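Long-range contact in transcription regulator AcaB (Escherichia coli, PDB 6N8B), which probably regulates transcription of the conjugation genes of IncC plasmids, in whose transfer it has a crucial role: residues Leu27-Leu32 / Lys129-Met134. Numbering follows the deposited sequence.
Sequences LKVNSL and KLDTLM
D131 reaches off its helix and lays its carboxylate against the loop that follows the strand, where three hydrogen bonds from N30 and S31 hold it. CG stands anti to the backbone N (chi1 -158°), which carries the two oxygens beyond the helix surface to consecutive backbone N-H groups. OD2 receives the N-H of N30, the N to OD2 distance being 2.8 Å and the bond almost straight at 176°; the donor comes from the syn side, somewhat above the carboxylate plane. The N-H of S31 meets the syn lone pair of OD1, with N and OD1 2.7 Å apart. The hydroxyl of the same serine comes to that oxygen from the anti side, S31 OG lying 2.5 Å from D131 OD1. Of these three bonds two end on OD1 and one on OD2, which should fix the rotation of the carboxylate and would probably favour its charged form.

Looser contacts flank the carboxylate. V29 slants past the aspartate, its CG1 3.9 Å from D131 OD2, while the side chain of N30 runs at about a right angle to the aspartate, its amide plane turned 46° from the carboxylate. One helical turn on, M134 sets its CB 3.7 Å from CB of S31, and its bent chain then carries the sulfur away from the loop.

S31 is also the N-cap of helix 32-59, its OG making a weak hydrogen bond to the N of A34, so D131 fastens helix 118-142 to the very start of that helix. V29 pairs with N109 in the two-stranded antiparallel sheet and touches A34, whereas M134 packs against T155 and W158 of helix 148-182.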
loop_
_atom_site.group_PDB
_atom_site.type_symbol
_atom_site.label_atom_id
_atom_site.label_comp_id
_atom_site.label_asym_id
_atom_site.label_seq_id
_atom_site.Cartn_x
_atom_site.Cartn_y
_atom_site.Cartn_z
ATOM N N LEU A 27 -11.694 9.621 -0.940
ATOM C CA LEU A 27 -11.186 8.670 -1.925
ATOM C C LEU A 27 -12.245 7.598 -2.125
ATOM O O LEU A 27 -12.459 6.758 -1.244
ATOM C CB LEU A 27 -9.851 8.064 -1.486
ATOM C CG LEU A 27 -9.386 6.826 -2.260
ATOM C CD1 LEU A 27 -9.038 7.157 -3.699
ATOM C CD2 LEU A 27 -8.174 6.248 -1.568
ATOM N N LYS A 28 -12.931 7.639 -3.263
ATOM C CA LYS A 28 -13.937 6.630 -3.538
ATOM C C LYS A 28 -13.281 5.407 -4.159
ATOM O O LYS A 28 -12.382 5.521 -4.997
ATOM C CB LYS A 28 -15.034 7.191 -4.445
ATOM C CG LYS A 28 -15.732 6.160 -5.311
ATOM C CD LYS A 28 -16.702 6.784 -6.293
ATOM C CE LYS A 28 -17.887 7.339 -5.543
ATOM N NZ LYS A 28 -19.043 7.669 -6.417
ATOM N N VAL A 29 -13.733 4.233 -3.732
ATOM C CA VAL A 29 -13.151 2.960 -4.129
ATOM C C VAL A 29 -14.285 2.055 -4.587
ATOM O O VAL A 29 -15.249 1.839 -3.847
ATOM C CB VAL A 29 -12.356 2.323 -2.975
ATOM C CG1 VAL A 29 -11.836 0.971 -3.388
ATOM C CG2 VAL A 29 -11.207 3.230 -2.553
ATOM N N ASN A 30 -14.171 1.531 -5.806
ATOM C CA ASN A 30 -15.257 0.776 -6.418
ATOM C C ASN A 30 -15.181 -0.710 -6.091
ATOM O O ASN A 30 -16.155 -1.293 -5.606
ATOM C CB ASN A 30 -15.231 0.967 -7.937
ATOM C CG ASN A 30 -15.575 2.380 -8.355
ATOM O OD1 ASN A 30 -16.430 3.029 -7.754
ATOM N ND2 ASN A 30 -14.899 2.869 -9.391
ATOM N N SER A 31 -14.028 -1.322 -6.336
ATOM C CA SER A 31 -13.885 -2.768 -6.274
ATOM C C SER A 31 -13.779 -3.253 -4.833
ATOM O O SER A 31 -13.237 -2.568 -3.962
ATOM C CB SER A 31 -12.654 -3.217 -7.063
ATOM O OG SER A 31 -11.473 -2.630 -6.540
ATOM N N LEU A 32 -14.300 -4.458 -4.593
ATOM C CA LEU A 32 -14.225 -5.033 -3.255
ATOM C C LEU A 32 -12.791 -5.369 -2.871
ATOM O O LEU A 32 -12.450 -5.359 -1.682
ATOM C CB LEU A 32 -15.103 -6.282 -3.166
ATOM C CG LEU A 32 -14.992 -7.099 -1.874
ATOM C CD1 LEU A 32 -15.550 -6.327 -0.684
ATOM C CD2 LEU A 32 -15.677 -8.446 -2.034
ATOM N N LYS A 129 -4.774 2.627 -8.193
ATOM C CA LYS A 129 -4.377 1.899 -9.392
ATOM C C LYS A 129 -4.760 0.429 -9.307
ATOM O O LYS A 129 -4.989 -0.210 -10.338
ATOM C CB LYS A 129 -2.883 2.078 -9.660
ATOM C CG LYS A 129 -2.413 3.478 -9.351
ATOM C CD LYS A 129 -1.375 3.969 -10.340
ATOM C CE LYS A 129 -0.087 3.194 -10.261
ATOM N NZ LYS A 129 1.042 4.044 -10.740
ATOM N N LEU A 130 -4.868 -0.114 -8.095
ATOM C CA LEU A 130 -5.425 -1.450 -7.941
ATOM C C LEU A 130 -6.921 -1.445 -8.233
ATOM O O LEU A 130 -7.435 -2.359 -8.889
ATOM C CB LEU A 130 -5.140 -1.970 -6.532
ATOM C CG LEU A 130 -5.927 -3.170 -6.013
ATOM C CD1 LEU A 130 -5.380 -4.426 -6.631
ATOM C CD2 LEU A 130 -5.860 -3.262 -4.502
ATOM N N ASP A 131 -7.634 -0.420 -7.759
ATOM C CA ASP A 131 -9.054 -0.297 -8.076
ATOM C C ASP A 131 -9.272 -0.270 -9.585
ATOM O O ASP A 131 -10.159 -0.957 -10.108
ATOM C CB ASP A 131 -9.622 0.965 -7.424
ATOM C CG ASP A 131 -11.127 0.906 -7.243
ATOM O OD1 ASP A 131 -11.677 -0.212 -7.181
ATOM O OD2 ASP A 131 -11.763 1.978 -7.155
ATOM N N THR A 132 -8.446 0.493 -10.302
ATOM C CA THR A 132 -8.559 0.537 -11.755
ATOM C C THR A 132 -8.244 -0.819 -12.371
ATOM O O THR A 132 -8.968 -1.286 -13.259
ATOM C CB THR A 132 -7.629 1.613 -12.319
ATOM O OG1 THR A 132 -8.100 2.908 -11.925
ATOM C CG2 THR A 132 -7.575 1.540 -13.841
ATOM N N LEU A 133 -7.176 -1.472 -11.901
ATOM C CA LEU A 133 -6.810 -2.778 -12.438
ATOM C C LEU A 133 -7.933 -3.790 -12.241
ATOM O O LEU A 133 -8.227 -4.583 -13.143
ATOM C CB LEU A 133 -5.525 -3.272 -11.780
ATOM C CG LEU A 133 -4.898 -4.488 -12.457
ATOM C CD1 LEU A 133 -4.558 -4.125 -13.893
ATOM C CD2 LEU A 133 -3.663 -4.950 -11.712
ATOM N N MET A 134 -8.585 -3.764 -11.076
ATOM C CA MET A 134 -9.727 -4.645 -10.858
ATOM C C MET A 134 -10.871 -4.295 -11.797
ATOM O O MET A 134 -11.554 -5.185 -12.314
ATOM C CB MET A 134 -10.183 -4.577 -9.402
ATOM C CG MET A 134 -9.131 -5.005 -8.399
ATOM S SD MET A 134 -8.526 -6.672 -8.739
ATOM C CE MET A 134 -6.912 -6.323 -9.439
#